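Local coordinates for putative secreted cellulose binding protein (Streptomyces coelicolor, PDB 4OY7) that cleaves the glycosidic bonds of cellulose oxidatively, as the catalytic domain of a copper-dependent lytic polysaccharide monooxygenase of family AA10, at residues A[1-6]-A[102-107]; A[7-12]-A[185-190]; A[142-147]-A[155-160]. All blocks are in the same frame, centred on the assembly; numbering follows the deposited sequence. Where two conformers were deposited one is given.

Overall arrangement
All three contacts belong to the beta-sandwich catalytic domain. Interactions 1 and 3 lie in the same antiparallel four-stranded sheet, with centres about 9 Å apart: strands 99-105 and 155-161 are its neighbouring inner strands, joined by a probable hydrogen bond from Tyr156 N to Tyr104 O (2.7 Å), while 4-6 and 145-146 form its edges. Interaction 2, centred about 8 Å from interaction 1, ties the chain just beyond strand 4-6 to strand 184-193 of the other sheet. His1 of interaction 1 binds the copper directly. In interaction 3, the Tyr156 side chain lies about 8 Å from the metal and about 5 Å from the side chain of the second copper ligand, His110.

Interaction 1 (A[1-6]-A[102-107]); sequences HGVAMM and VEYSNW. With CU (copper (II) ion), chain I.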
ATOM      1  N   HIS A   1     -11.138   6.541   1.062  1.00 11.28           N
ATOM      2  CA  HIS A   1      -9.863   6.980   0.433  1.00 11.07           C
ATOM      3  C   HIS A   1      -8.749   6.862   1.432  1.00 10.33           C
ATOM      4  O   HIS A   1      -8.791   7.487   2.521  1.00 10.60           O
ATOM      5  CB  HIS A   1      -9.966   8.398  -0.123  1.00 12.31           C
ATOM      6  CG  HIS A   1     -10.672   8.464  -1.439  1.00 13.01           C
ATOM      7  ND1 HIS A   1     -11.900   7.875  -1.647  1.00 13.62           N
ATOM      8  CD2 HIS A   1     -10.332   9.045  -2.614  1.00 13.86           C
ATOM      9  CE1 HIS A   1     -12.295   8.104  -2.887  1.00 13.93           C
ATOM     10  NE2 HIS A   1     -11.369   8.817  -3.493  1.00 14.33           N
ATOM     11  N   GLY A   2      -7.758   6.060   1.054  1.00  9.31           N
ATOM     12  CA  GLY A   2      -6.559   5.859   1.839  1.00  8.69           C
ATOM     13  C   GLY A   2      -5.781   4.644   1.372  1.00  7.71           C
ATOM     14  O   GLY A   2      -6.356   3.696   0.821  1.00  7.24           O
ATOM     15  N   VAL A   3      -4.476   4.718   1.602  1.00  7.33           N
ATOM     16  CA  VAL A   3      -3.561   3.601   1.532  1.00  6.70           C
ATOM     17  C   VAL A   3      -2.676   3.652   2.796  1.00  6.72           C
ATOM     18  O   VAL A   3      -2.759   4.608   3.589  1.00  7.03           O
ATOM     19  CB  VAL A   3      -2.682   3.661   0.269  1.00  6.63           C
ATOM     20  CG1 VAL A   3      -3.518   3.407  -0.990  1.00  6.58           C
ATOM     21  CG2 VAL A   3      -1.893   4.967   0.206  1.00  6.95           C
ATOM     22  N   ALA A   4      -1.850   2.623   2.985  1.00  6.37           N
ATOM     23  CA  ALA A   4      -1.036   2.509   4.145  1.00  6.68           C
ATOM     24  C   ALA A   4      -0.047   3.684   4.228  1.00  7.11           C
ATOM     25  O   ALA A   4       0.549   4.083   3.214  1.00  6.94           O
ATOM     26  CB  ALA A   4      -0.277   1.199   4.141  1.00  6.29           C
ATOM     27  N   MET A   5       0.091   4.240   5.440  1.00  7.99           N
ATOM     28  CA  MET A   5       1.089   5.274   5.698  1.00  8.73           C
ATOM     29  C   MET A   5       2.321   4.785   6.471  1.00  9.25           C
ATOM     30  O   MET A   5       3.410   5.350   6.339  1.00  9.37           O
ATOM     31  CB  MET A   5       0.443   6.447   6.453  1.00  9.48           C
ATOM     32  CG  MET A   5      -0.694   7.118   5.686  1.00  9.74           C
ATOM     33  SD  MET A   5      -1.655   8.234   6.731  1.00 10.88           S
ATOM     34  CE  MET A   5      -0.370   9.442   6.953  1.00 11.76           C
ATOM     35  N   MET A   6       2.159   3.732   7.272  1.00  9.88           N
ATOM     36  CA  MET A   6       3.243   3.168   8.076  1.00 11.04           C
ATOM     37  C   MET A   6       2.945   1.678   8.256  1.00 10.18           C
ATOM     38  O   MET A   6       1.924   1.358   8.873  1.00 10.12           O
ATOM     39  CB  MET A   6       3.275   3.816   9.471  1.00 13.23           C
ATOM     40  CG  MET A   6       3.901   5.201   9.527  1.00 15.53           C
ATOM     41  SD  MET A   6       4.547   5.684  11.158  1.00 21.32           S
ATOM     42  CE  MET A   6       5.788   4.430  11.401  1.00 19.33           C
ATOM     43  N   VAL A 102       0.850   0.172  13.002  1.00  9.71           N
ATOM     44  CA  VAL A 102       0.451   0.363  11.597  1.00  9.24           C
ATOM     45  C   VAL A 102      -0.461   1.588  11.508  1.00  9.55           C
ATOM     46  O   VAL A 102      -1.244   1.819  12.422  1.00  9.94           O
ATOM     47  CB  VAL A 102      -0.274  -0.889  11.045  1.00  8.85           C
ATOM     48  CG1 VAL A 102      -0.883  -0.630   9.657  1.00  8.40           C
ATOM     49  CG2 VAL A 102       0.666  -2.093  11.015  1.00  8.82           C
ATOM     50  N   GLU A 103      -0.290   2.390  10.445  1.00  9.34           N
ATOM     51  CA  GLU A 103      -1.091   3.592  10.184  1.00  9.78           C
ATOM     52  C   GLU A 103      -1.621   3.513   8.781  1.00  9.03           C
ATOM     53  O   GLU A 103      -0.864   3.150   7.885  1.00  8.74           O
ATOM     54  CB  GLU A 103      -0.236   4.864  10.350  1.00 10.87           C
ATOM     55  CG  GLU A 103       0.218   5.003  11.790  1.00 12.07           C
ATOM     56  CD  GLU A 103       0.724   6.386  12.213  1.00 13.51           C
ATOM     57  OE1 GLU A 103       0.627   7.374  11.472  1.00 14.43           O
ATOM     58  OE2 GLU A 103       1.239   6.487  13.328  1.00 15.34           O
ATOM     59  N   TYR A 104      -2.923   3.728   8.610  1.00  8.61           N
ATOM     60  CA  TYR A 104      -3.541   3.705   7.295  1.00  7.89           C
ATOM     61  C   TYR A 104      -4.349   4.977   7.120  1.00  8.07           C
ATOM     62  O   TYR A 104      -5.086   5.363   8.031  1.00  8.20           O
ATOM     63  CB  TYR A 104      -4.421   2.467   7.150  1.00  7.59           C
ATOM     64  CG  TYR A 104      -4.836   2.115   5.737  1.00  7.08           C
ATOM     65  CD1 TYR A 104      -5.800   2.874   5.076  1.00  7.28           C
ATOM     66  CD2 TYR A 104      -4.321   1.004   5.081  1.00  6.73           C
ATOM     67  CE1 TYR A 104      -6.195   2.571   3.793  1.00  7.05           C
ATOM     68  CE2 TYR A 104      -4.735   0.674   3.817  1.00  6.50           C
ATOM     69  CZ  TYR A 104      -5.662   1.472   3.167  1.00  6.65           C
ATOM     70  OH  TYR A 104      -6.072   1.154   1.897  1.00  6.67           O
ATOM     71  N   SER A 105      -4.153   5.684   6.003  1.00  7.87           N
ATOM     72  CA  SER A 105      -4.796   6.975   5.803  1.00  8.46           C
ATOM     73  C   SER A 105      -6.303   6.913   5.946  1.00  8.73           C
ATOM     74  O   SER A 105      -6.923   6.027   5.430  1.00  8.41           O
ATOM     75  CB  SER A 105      -4.461   7.523   4.411  1.00  8.20           C
ATOM     76  OG  SER A 105      -5.221   8.678   4.106  1.00  8.85           O
ATOM     77  N   ASN A 106      -6.878   7.904   6.639  1.00  9.60           N
ATOM     78  CA  ASN A 106      -8.339   8.079   6.648  1.00 10.18           C
ATOM     79  C   ASN A 106      -8.742   9.315   5.844  1.00 10.95           C
ATOM     80  O   ASN A 106      -9.559  10.115   6.296  1.00 11.74           O
ATOM     81  CB  ASN A 106      -8.898   8.167   8.075  1.00 10.77           C
ATOM     82  CG  ASN A 106      -8.401   9.372   8.826  1.00 11.48           C
ATOM     83  OD1 ASN A 106      -7.547  10.104   8.333  1.00 11.60           O
ATOM     84  ND2 ASN A 106      -8.903   9.570  10.034  1.00 12.17           N
ATOM     85  N   TRP A 107      -8.152   9.481   4.656  1.00 11.03           N
ATOM     86  CA  TRP A 107      -8.442  10.678   3.866  1.00 12.04           C
ATOM     87  C   TRP A 107      -9.955  10.842   3.656  1.00 12.37           C
ATOM     88  O   TRP A 107     -10.472  11.952   3.754  1.00 13.00           O
ATOM     89  CB  TRP A 107      -7.667  10.676   2.529  1.00 11.98           C
ATOM     90  CG  TRP A 107      -7.714  12.023   1.840  1.00 13.19           C
ATOM     91  CD1 TRP A 107      -8.404  12.337   0.698  1.00 13.58           C
ATOM     92  CD2 TRP A 107      -7.093  13.245   2.277  1.00 14.46           C
ATOM     93  NE1 TRP A 107      -8.219  13.666   0.383  1.00 14.48           N
ATOM     94  CE2 TRP A 107      -7.445  14.252   1.349  1.00 15.02           C
ATOM     95  CE3 TRP A 107      -6.277  13.591   3.371  1.00 15.12           C
ATOM     96  CZ2 TRP A 107      -7.005  15.584   1.476  1.00 16.35           C
ATOM     97  CZ3 TRP A 107      -5.858  14.915   3.503  1.00 16.18           C
ATOM     98  CH2 TRP A 107      -6.212  15.892   2.551  1.00 16.62           C
TER
HETATM   99 CU    CU I 301     -13.083   6.995   0.052  0.50 25.71          CU
HETATM  100  O   HOH W   1     -14.401   6.520  -1.057  0.50  7.45           O
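Strand 4-6 runs antiparallel to strand 102-105, the two axes approaching to 4.3 Å. Ala4 and Tyr104 form a non-hydrogen-bonded pair, and Met6 and Glu103 a hydrogen-bonded one. Between them the register slips by one residue in a classic beta bulge: Met5 and Met6 both face Glu103, whose carbonyl oxygen accepts from Met5 N at 2.8 Å and from Met6 N at 3.1 Å. Both donors come from the same face of the carbonyl plane. Glu103 N returns a bond to Met6 O, and Ser105 N donates almost straight (166°) to Val3 O. This is the edge of one sheet of the beta-sandwich of AA10 lytic polysaccharide monooxygenases, and it carries the N-terminus to the metal. There His1 chelates copper through its amino nitrogen N and ring ND1, each at 2.2 Å, in the histidine brace completed by His110. The imidazole can close this chelate because CG sits beside the backbone N (chi1 -79°), bringing ND1 round to the amino group's metal. Tyr104 lies flat under the chain that leads there: Val3 C stands over the ring centre, 3.6 Å above its plane, and Ala4 N nearer the rim. Its OH gives a weak hydrogen bond to Gly2 O, while Phe114 and Trp176 meet the ring from the rest of the sandwich. Gly2 passes so close to Ser105 O that a beta carbon would clash with it. On the side of the sheet that carries Glu103, the Met6 side chain runs alongside the glutamate, with CB packed on CB at 3.8 Å. Met5, with CG beside its backbone N and SD carried on in an extended line (chi2 167°), brings SD to 3.5 Å from Ser105 CA.

Interaction 2 (A[7-12]-A[185-190]); sequences PGSRTY and FFSCSD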
ATOM      1  N   PRO A   7       3.734   0.758   7.617  1.00  9.46           N
ATOM      2  CA  PRO A   7       4.751   0.988   6.557  1.00  8.91           C
ATOM      3  C   PRO A   7       4.081   1.509   5.294  1.00  8.06           C
ATOM      4  O   PRO A   7       3.093   0.932   4.813  1.00  7.56           O
ATOM      5  CB  PRO A   7       5.323  -0.414   6.300  1.00  8.94           C
ATOM      6  CG  PRO A   7       4.219  -1.327   6.661  1.00  9.12           C
ATOM      7  CD  PRO A   7       3.546  -0.683   7.856  1.00  9.37           C
ATOM      8  N   GLY A   8       4.621   2.604   4.784  1.00  7.81           N
ATOM      9  CA  GLY A   8       3.945   3.390   3.784  1.00  7.49           C
ATOM     10  C   GLY A   8       3.860   2.674   2.474  1.00  6.87           C
ATOM     11  O   GLY A   8       4.760   1.935   2.101  1.00  6.66           O
ATOM     12  N   SER A   9       2.765   2.913   1.767  0.50  6.67           N
ATOM     13  CA  SER A   9       2.521   2.319   0.473  0.50  6.36           C
ATOM     14  C   SER A   9       3.388   3.012  -0.586  0.50  6.44           C
ATOM     15  O   SER A   9       4.009   4.049  -0.314  0.50  6.77           O
ATOM     16  CB  SER A   9       1.044   2.466   0.127  0.50  6.34           C
ATOM     17  OG  SER A   9       0.766   3.792  -0.280  0.50  6.72           O
ATOM     18  N   ARG A  10       3.456   2.426  -1.781  1.00  6.20           N
ATOM     19  CA  ARG A  10       4.290   3.010  -2.856  1.00  6.33           C
ATOM     20  C   ARG A  10       3.876   4.432  -3.208  1.00  6.57           C
ATOM     21  O   ARG A  10       4.729   5.331  -3.319  1.00  6.79           O
ATOM     22  CB  ARG A  10       4.252   2.136  -4.099  1.00  6.18           C
ATOM     23  CG  ARG A  10       4.998   0.830  -3.915  1.00  6.02           C
ATOM     24  CD  ARG A  10       4.970  -0.087  -5.127  1.00  6.13           C
ATOM     25  NE  ARG A  10       5.900  -1.178  -4.872  1.00  6.18           N
ATOM     26  CZ  ARG A  10       6.072  -2.240  -5.637  1.00  6.48           C
ATOM     27  NH1 ARG A  10       5.354  -2.383  -6.748  1.00  6.61           N
ATOM     28  NH2 ARG A  10       6.957  -3.168  -5.279  1.00  6.62           N
ATOM     29  N   THR A  11       2.583   4.640  -3.410  1.00  6.45           N
ATOM     30  CA  THR A  11       2.133   5.987  -3.749  1.00  6.82           C
ATOM     31  C   THR A  11       2.374   6.990  -2.608  1.00  7.17           C
ATOM     32  O   THR A  11       2.691   8.147  -2.845  1.00  7.60           O
ATOM     33  CB  THR A  11       0.672   6.056  -4.189  1.00  6.82           C
ATOM     34  OG1 THR A  11      -0.181   5.527  -3.164  1.00  6.46           O
ATOM     35  CG2 THR A  11       0.467   5.330  -5.528  1.00  6.70           C
ATOM     36  N   TYR A  12       2.219   6.544  -1.368  1.00  7.06           N
ATOM     37  CA  TYR A  12       2.410   7.434  -0.238  1.00  7.54           C
ATOM     38  C   TYR A  12       3.877   7.798  -0.067  1.00  7.83           C
ATOM     39  O   TYR A  12       4.220   8.942   0.046  1.00  8.23           O
ATOM     40  CB  TYR A  12       1.831   6.819   1.045  1.00  7.54           C
ATOM     41  CG  TYR A  12       1.994   7.709   2.243  1.00  8.26           C
ATOM     42  CD1 TYR A  12       1.342   8.940   2.318  1.00  8.85           C
ATOM     43  CD2 TYR A  12       2.841   7.349   3.290  1.00  8.51           C
ATOM     44  CE1 TYR A  12       1.487   9.770   3.428  1.00  9.62           C
ATOM     45  CE2 TYR A  12       2.983   8.172   4.391  1.00  9.31           C
ATOM     46  CZ  TYR A  12       2.326   9.381   4.454  1.00  9.83           C
ATOM     47  OH  TYR A  12       2.508  10.202   5.583  1.00 11.08           O
ATOM     48  N   PHE A 185     -10.079  -0.468  -1.423  1.00  6.20           N
ATOM     49  CA  PHE A 185      -8.771   0.180  -1.635  1.00  6.08           C
ATOM     50  C   PHE A 185      -7.636  -0.845  -1.598  1.00  5.63           C
ATOM     51  O   PHE A 185      -7.729  -1.870  -0.933  1.00  5.00           O
ATOM     52  CB  PHE A 185      -8.588   1.291  -0.600  1.00  6.53           C
ATOM     53  CG  PHE A 185      -9.579   2.397  -0.783  1.00  7.24           C
ATOM     54  CD1 PHE A 185     -10.875   2.293  -0.318  1.00  7.66           C
ATOM     55  CD2 PHE A 185      -9.235   3.471  -1.570  1.00  7.75           C
ATOM     56  CE1 PHE A 185     -11.789   3.304  -0.570  1.00  8.26           C
ATOM     57  CE2 PHE A 185     -10.132   4.478  -1.830  1.00  8.34           C
ATOM     58  CZ  PHE A 185     -11.406   4.380  -1.344  1.00  8.49           C
ATOM     59  N   PHE A 186      -6.563  -0.543  -2.315  1.00  5.59           N
ATOM     60  CA  PHE A 186      -5.495  -1.490  -2.542  1.00  5.59           C
ATOM     61  C   PHE A 186      -4.167  -0.827  -2.222  1.00  5.78           C
ATOM     62  O   PHE A 186      -3.859   0.239  -2.751  1.00  6.15           O
ATOM     63  CB  PHE A 186      -5.526  -1.958  -4.006  1.00  5.63           C
ATOM     64  CG  PHE A 186      -6.727  -2.820  -4.319  1.00  5.70           C
ATOM     65  CD1 PHE A 186      -7.961  -2.248  -4.553  1.00  5.92           C
ATOM     66  CD2 PHE A 186      -6.630  -4.224  -4.319  1.00  5.78           C
ATOM     67  CE1 PHE A 186      -9.093  -3.028  -4.754  1.00  5.97           C
ATOM     68  CE2 PHE A 186      -7.770  -5.003  -4.530  1.00  5.82           C
ATOM     69  CZ  PHE A 186      -8.996  -4.398  -4.743  1.00  6.01           C
ATOM     70  N   SER A 187      -3.422  -1.450  -1.318  1.00  6.04           N
ATOM     71  CA  SER A 187      -2.212  -0.833  -0.785  1.00  6.41           C
ATOM     72  C   SER A 187      -1.028  -1.747  -0.807  1.00  6.67           C
ATOM     73  O   SER A 187      -1.115  -2.831  -0.272  1.00  7.28           O
ATOM     74  CB  SER A 187      -2.462  -0.414   0.662  1.00  6.42           C
ATOM     75  OG  SER A 187      -1.315   0.173   1.260  1.00  6.93           O
ATOM     76  N   CYS A 188       0.107  -1.265  -1.320  1.00  6.80           N
ATOM     77  CA  CYS A 188       1.339  -2.076  -1.430  1.00  7.01           C
ATOM     78  C   CYS A 188       2.504  -1.360  -0.792  1.00  6.69           C
ATOM     79  O   CYS A 188       2.815  -0.236  -1.178  1.00  6.73           O
ATOM     80  CB  CYS A 188       1.676  -2.297  -2.881  1.00  7.46           C
ATOM     81  SG  CYS A 188       0.689  -3.583  -3.721  1.00  8.03           S
ATOM     82  N   SER A 189       3.135  -1.998   0.184  1.00  6.28           N
ATOM     83  CA  SER A 189       4.234  -1.394   0.938  1.00  6.44           C
ATOM     84  C   SER A 189       5.485  -2.272   0.844  1.00  6.39           C
ATOM     85  O   SER A 189       5.510  -3.411   1.286  1.00  6.58           O
ATOM     86  CB  SER A 189       3.829  -1.256   2.396  1.00  6.52           C
ATOM     87  OG  SER A 189       2.648  -0.477   2.523  1.00  6.62           O
ATOM     88  N   ASP A 190       6.536  -1.700   0.269  1.00  6.43           N
ATOM     89  CA  ASP A 190       7.827  -2.334   0.239  1.00  6.51           C
ATOM     90  C   ASP A 190       8.496  -2.255   1.594  1.00  6.53           C
ATOM     91  O   ASP A 190       8.544  -1.174   2.217  1.00  6.55           O
ATOM     92  CB  ASP A 190       8.710  -1.663  -0.798  1.00  6.81           C
ATOM     93  CG  ASP A 190       8.219  -1.908  -2.204  1.00  6.77           C
ATOM     94  OD1 ASP A 190       7.583  -1.003  -2.751  1.00  6.89           O
ATOM     95  OD2 ASP A 190       8.395  -3.021  -2.738  1.00  7.16           O
TER
HETATM   96  O   HOH W   2       6.821   0.661   3.339  1.00  6.72           O
HETATM   97  O   HOH W   3       6.137   1.127  -0.178  1.00  9.84           O
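Arg10 and Asp190 carry the polar core of this contact, in which the first turn of helix 10-18 is fastened to strand 185-190 of the beta-sandwich by a side-on bidentate salt bridge. Arg10 NE donates to Asp190 OD1 at 2.7 Å and Arg10 NH2 to Asp190 OD2 at 2.9 Å. Both oxygens use their syn lone pairs, both bonds are nearly straight, and guanidinium and carboxylate lie only 14° from coplanar. The extended arginine chain runs across the strand, past Cys188 O, to reach the Asp190 carboxylate. There NH1 is taken up by Tyr82 O and Trp89 forms a cation-pi contact, so the buried ion pair is fixed on several sides. The backbone of the same arginine donates from N to Cys188 O, directly after Ser9 at the N-cap position of the helix. Ser189 packs against the turn that precedes the helix: its OG, beside its own backbone N (chi1 -58°), donates to Pro7 O at 2.7 Å, reaching that oxygen from above the carbonyl plane. Two waters bridge the segments, one donating to Gly8 O and Asp190 O, the other donating to Gly8 O and accepting from Asp190 N at 2.9 Å.

Interaction 3 (A[142-147]-A[155-160]); sequences NPPQQG and HYYWDL
Tyr156 spreads its ring under the side chain of Gln145, whose CG stands over one face near the rim, 3.8 Å from the ring centroid in a CH-pi contact. The two side chains run the same way from a non-hydrogen-bonded antiparallel pair, with the glutamine amide turned 42° from the ring; its OE1 is bonded to Asn106. Pro143 O lies at the edge of the tyrosine ring, in plane and 3.4 Å from CD1. The phenol OH is hydrogen-bonded to the backbone N of the copper ligand His110, which makes Tyr156 a second-shell residue of the metal site. A leucine in its place would probably leave His110 N without this partner and open a gap beneath Gln145 CG. Pro143 CG also packs against Trp158 CE3 at 3.7 Å. On the outer side of the hairpin Pro144 crosses Tyr157 at about a right angle, its CG lying over the ring face 3.7 Å from the centroid. With chi1 at 66°, the Tyr157 ring is folded back over its own backbone, where it meets that proline. Next to it Gln146 lies alongside His155, its CB 3.7 Å from His155 NE2. The beta hairpin itself is pinned by reciprocal bonds between Gln146 and His155, Gln146 N to His155 O being the shorter at 2.7 Å, and by Tyr157 N to Pro144 O. With no N-H of their own, the prolines contribute ring packing, and Pro144 also its carbonyl; beyond the three backbone bonds the segments meet mainly through CH-pi, apolar and CA-H...O contacts.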
ATOM      1  N   ASN A 142     -12.710  -2.496  11.597  1.00 10.04           N
ATOM      2  CA  ASN A 142     -13.054  -1.178  12.160  1.00 10.67           C
ATOM      3  C   ASN A 142     -12.096  -0.675  13.250  1.00 11.04           C
ATOM      4  O   ASN A 142     -12.498  -0.406  14.396  1.00 11.97           O
ATOM      5  CB  ASN A 142     -14.495  -1.214  12.666  1.00 11.46           C
ATOM      6  CG  ASN A 142     -15.487  -1.222  11.545  1.00 11.28           C
ATOM      7  OD1 ASN A 142     -15.357  -0.438  10.605  1.00 11.29           O
ATOM      8  ND2 ASN A 142     -16.487  -2.092  11.632  1.00 11.61           N
ATOM      9  N   PRO A 143     -10.797  -0.552  12.894  1.00 10.63           N
ATOM     10  CA  PRO A 143      -9.842  -0.003  13.844  1.00 10.97           C
ATOM     11  C   PRO A 143     -10.133   1.460  14.129  1.00 11.52           C
ATOM     12  O   PRO A 143     -10.819   2.115  13.341  1.00 11.21           O
ATOM     13  CB  PRO A 143      -8.499  -0.150  13.112  1.00 10.33           C
ATOM     14  CG  PRO A 143      -8.870  -0.056  11.692  1.00  9.74           C
ATOM     15  CD  PRO A 143     -10.198  -0.762  11.576  1.00  9.87           C
ATOM     16  N   PRO A 144      -9.618   1.974  15.260  1.00 12.30           N
ATOM     17  CA  PRO A 144      -9.808   3.381  15.611  1.00 13.13           C
ATOM     18  C   PRO A 144      -9.010   4.362  14.742  1.00 13.13           C
ATOM     19  O   PRO A 144      -8.097   3.957  13.983  1.00 12.32           O
ATOM     20  CB  PRO A 144      -9.312   3.446  17.057  1.00 13.91           C
ATOM     21  CG  PRO A 144      -8.299   2.366  17.145  1.00 13.30           C
ATOM     22  CD  PRO A 144      -8.771   1.270  16.239  1.00 12.46           C
ATOM     23  N   GLN A 145      -9.351   5.651  14.888  1.00 14.28           N
ATOM     24  CA  GLN A 145      -8.726   6.712  14.092  1.00 14.56           C
ATOM     25  C   GLN A 145      -8.054   7.749  14.975  1.00 15.96           C
ATOM     26  O   GLN A 145      -8.536   8.041  16.073  1.00 16.74           O
ATOM     27  CB  GLN A 145      -9.772   7.396  13.205  1.00 14.65           C
ATOM     28  CG  GLN A 145     -10.237   6.551  12.015  1.00 13.81           C
ATOM     29  CD  GLN A 145     -11.460   7.153  11.338  1.00 14.22           C
ATOM     30  OE1 GLN A 145     -11.398   8.246  10.789  1.00 14.53           O
ATOM     31  NE2 GLN A 145     -12.587   6.445  11.396  1.00 14.37           N
ATOM     32  N   GLN A 146      -6.941   8.291  14.495  1.00 16.34           N
ATOM     33  CA  GLN A 146      -6.250   9.429  15.133  1.00 18.32           C
ATOM     34  C   GLN A 146      -6.194  10.534  14.080  1.00 18.36           C
ATOM     35  O   GLN A 146      -5.662  10.321  12.989  1.00 17.13           O
ATOM     36  CB  GLN A 146      -4.846   8.976  15.551  1.00 19.07           C
ATOM     37  CG  GLN A 146      -3.885  10.051  16.038  1.00 20.87           C
ATOM     38  CD  GLN A 146      -4.042  10.323  17.513  1.00 22.96           C
ATOM     39  OE1 GLN A 146      -3.768   9.466  18.353  1.00 24.24           O
ATOM     40  NE2 GLN A 146      -4.505  11.499  17.834  1.00 24.63           N
ATOM     41  N   GLY A 147      -6.759  11.698  14.385  1.00 19.72           N
ATOM     42  CA  GLY A 147      -6.886  12.762  13.387  1.00 20.34           C
ATOM     43  C   GLY A 147      -8.198  12.634  12.634  1.00 20.73           C
ATOM     44  O   GLY A 147      -8.683  11.527  12.377  1.00 19.77           O
ATOM     45  N   HIS A 155      -5.231   9.118  10.321  1.00 12.75           N
ATOM     46  CA  HIS A 155      -5.106   7.698  10.031  1.00 11.50           C
ATOM     47  C   HIS A 155      -5.866   6.795  10.992  1.00 11.25           C
ATOM     48  O   HIS A 155      -6.115   7.130  12.169  1.00 12.05           O
ATOM     49  CB  HIS A 155      -3.634   7.294  10.062  1.00 11.13           C
ATOM     50  CG  HIS A 155      -2.984   7.578  11.371  1.00 11.94           C
ATOM     51  ND1 HIS A 155      -2.527   8.831  11.719  1.00 12.71           N
ATOM     52  CD2 HIS A 155      -2.763   6.783  12.445  1.00 12.15           C
ATOM     53  CE1 HIS A 155      -2.046   8.792  12.949  1.00 13.44           C
ATOM     54  NE2 HIS A 155      -2.155   7.554  13.400  1.00 12.91           N
ATOM     55  N   TYR A 156      -6.225   5.641  10.452  1.00 10.21           N
ATOM     56  CA  TYR A 156      -6.530   4.455  11.249  1.00  9.98           C
ATOM     57  C   TYR A 156      -5.224   3.925  11.830  1.00  9.71           C
ATOM     58  O   TYR A 156      -4.155   4.166  11.291  1.00  9.34           O
ATOM     59  CB  TYR A 156      -7.172   3.388  10.367  1.00  9.34           C
ATOM     60  CG  TYR A 156      -8.510   3.775   9.769  1.00  9.49           C
ATOM     61  CD1 TYR A 156      -9.706   3.552  10.459  1.00  9.97           C
ATOM     62  CD2 TYR A 156      -8.588   4.343   8.501  1.00  9.26           C
ATOM     63  CE1 TYR A 156     -10.921   3.892   9.892  1.00 10.24           C
ATOM     64  CE2 TYR A 156      -9.805   4.683   7.932  1.00  9.42           C
ATOM     65  CZ  TYR A 156     -10.963   4.438   8.623  1.00  9.94           C
ATOM     66  OH  TYR A 156     -12.151   4.796   8.050  1.00 10.38           O
ATOM     67  N   TYR A 157      -5.302   3.236  12.954  1.00  9.92           N
ATOM     68  CA  TYR A 157      -4.140   2.733  13.631  1.00 10.13           C
ATOM     69  C   TYR A 157      -4.493   1.396  14.295  1.00 10.23           C
ATOM     70  O   TYR A 157      -5.594   1.209  14.856  1.00 10.66           O
ATOM     71  CB  TYR A 157      -3.553   3.736  14.668  1.00 11.12           C
ATOM     72  CG  TYR A 157      -4.397   4.054  15.867  1.00 12.12           C
ATOM     73  CD1 TYR A 157      -4.330   3.278  17.011  1.00 12.61           C
ATOM     74  CD2 TYR A 157      -5.239   5.154  15.888  1.00 12.72           C
ATOM     75  CE1 TYR A 157      -5.077   3.580  18.132  1.00 13.65           C
ATOM     76  CE2 TYR A 157      -5.987   5.464  17.014  1.00 13.75           C
ATOM     77  CZ  TYR A 157      -5.906   4.671  18.129  1.00 14.15           C
ATOM     78  OH  TYR A 157      -6.672   4.954  19.242  1.00 15.54           O
ATOM     79  N   TRP A 158      -3.520   0.497  14.230  1.00  9.91           N
ATOM     80  CA  TRP A 158      -3.557  -0.816  14.878  1.00 10.20           C
ATOM     81  C   TRP A 158      -2.157  -1.397  14.994  1.00 10.42           C
ATOM     82  O   TRP A 158      -1.217  -0.865  14.418  1.00 10.36           O
ATOM     83  CB  TRP A 158      -4.463  -1.784  14.136  1.00  9.63           C
ATOM     84  CG  TRP A 158      -4.037  -2.219  12.758  1.00  8.70           C
ATOM     85  CD1 TRP A 158      -3.251  -3.302  12.451  1.00  8.30           C
ATOM     86  CD2 TRP A 158      -4.396  -1.620  11.497  1.00  8.16           C
ATOM     87  NE1 TRP A 158      -3.109  -3.419  11.083  1.00  7.67           N
ATOM     88  CE2 TRP A 158      -3.806  -2.407  10.476  1.00  7.59           C
ATOM     89  CE3 TRP A 158      -5.197  -0.511  11.136  1.00  8.23           C
ATOM     90  CZ2 TRP A 158      -3.964  -2.122   9.129  1.00  7.14           C
ATOM     91  CZ3 TRP A 158      -5.362  -0.219   9.785  1.00  7.85           C
ATOM     92  CH2 TRP A 158      -4.751  -1.033   8.791  1.00  7.28           C
ATOM     93  N   ASP A 159      -2.014  -2.470  15.764  1.00 10.88           N
ATOM     94  CA  ASP A 159      -0.719  -3.124  15.923  1.00 11.18           C
ATOM     95  C   ASP A 159      -0.640  -4.352  15.014  1.00 10.23           C
ATOM     96  O   ASP A 159      -1.644  -5.044  14.843  1.00  9.99           O
ATOM     97  CB  ASP A 159      -0.523  -3.600  17.363  1.00 12.52           C
ATOM     98  CG  ASP A 159      -0.450  -2.467  18.364  1.00 13.95           C
ATOM     99  OD1 ASP A 159       0.202  -1.444  18.062  1.00 14.79           O
ATOM    100  OD2 ASP A 159      -0.996  -2.643  19.485  1.00 15.96           O
ATOM    101  N   LEU A 160       0.553  -4.620  14.471  1.00  9.64           N
ATOM    102  CA  LEU A 160       0.852  -5.843  13.719  1.00  9.09           C
ATOM    103  C   LEU A 160       2.087  -6.567  14.278  1.00  9.37           C
ATOM    104  O   LEU A 160       3.176  -5.985  14.300  1.00  9.22           O
ATOM    105  CB  LEU A 160       1.093  -5.499  12.243  1.00  8.42           C
ATOM    106  CG  LEU A 160       1.618  -6.611  11.318  1.00  8.10           C
ATOM    107  CD1 LEU A 160       0.678  -7.822  11.308  1.00  8.15           C
ATOM    108  CD2 LEU A 160       1.895  -6.021   9.927  1.00  7.60           C
TER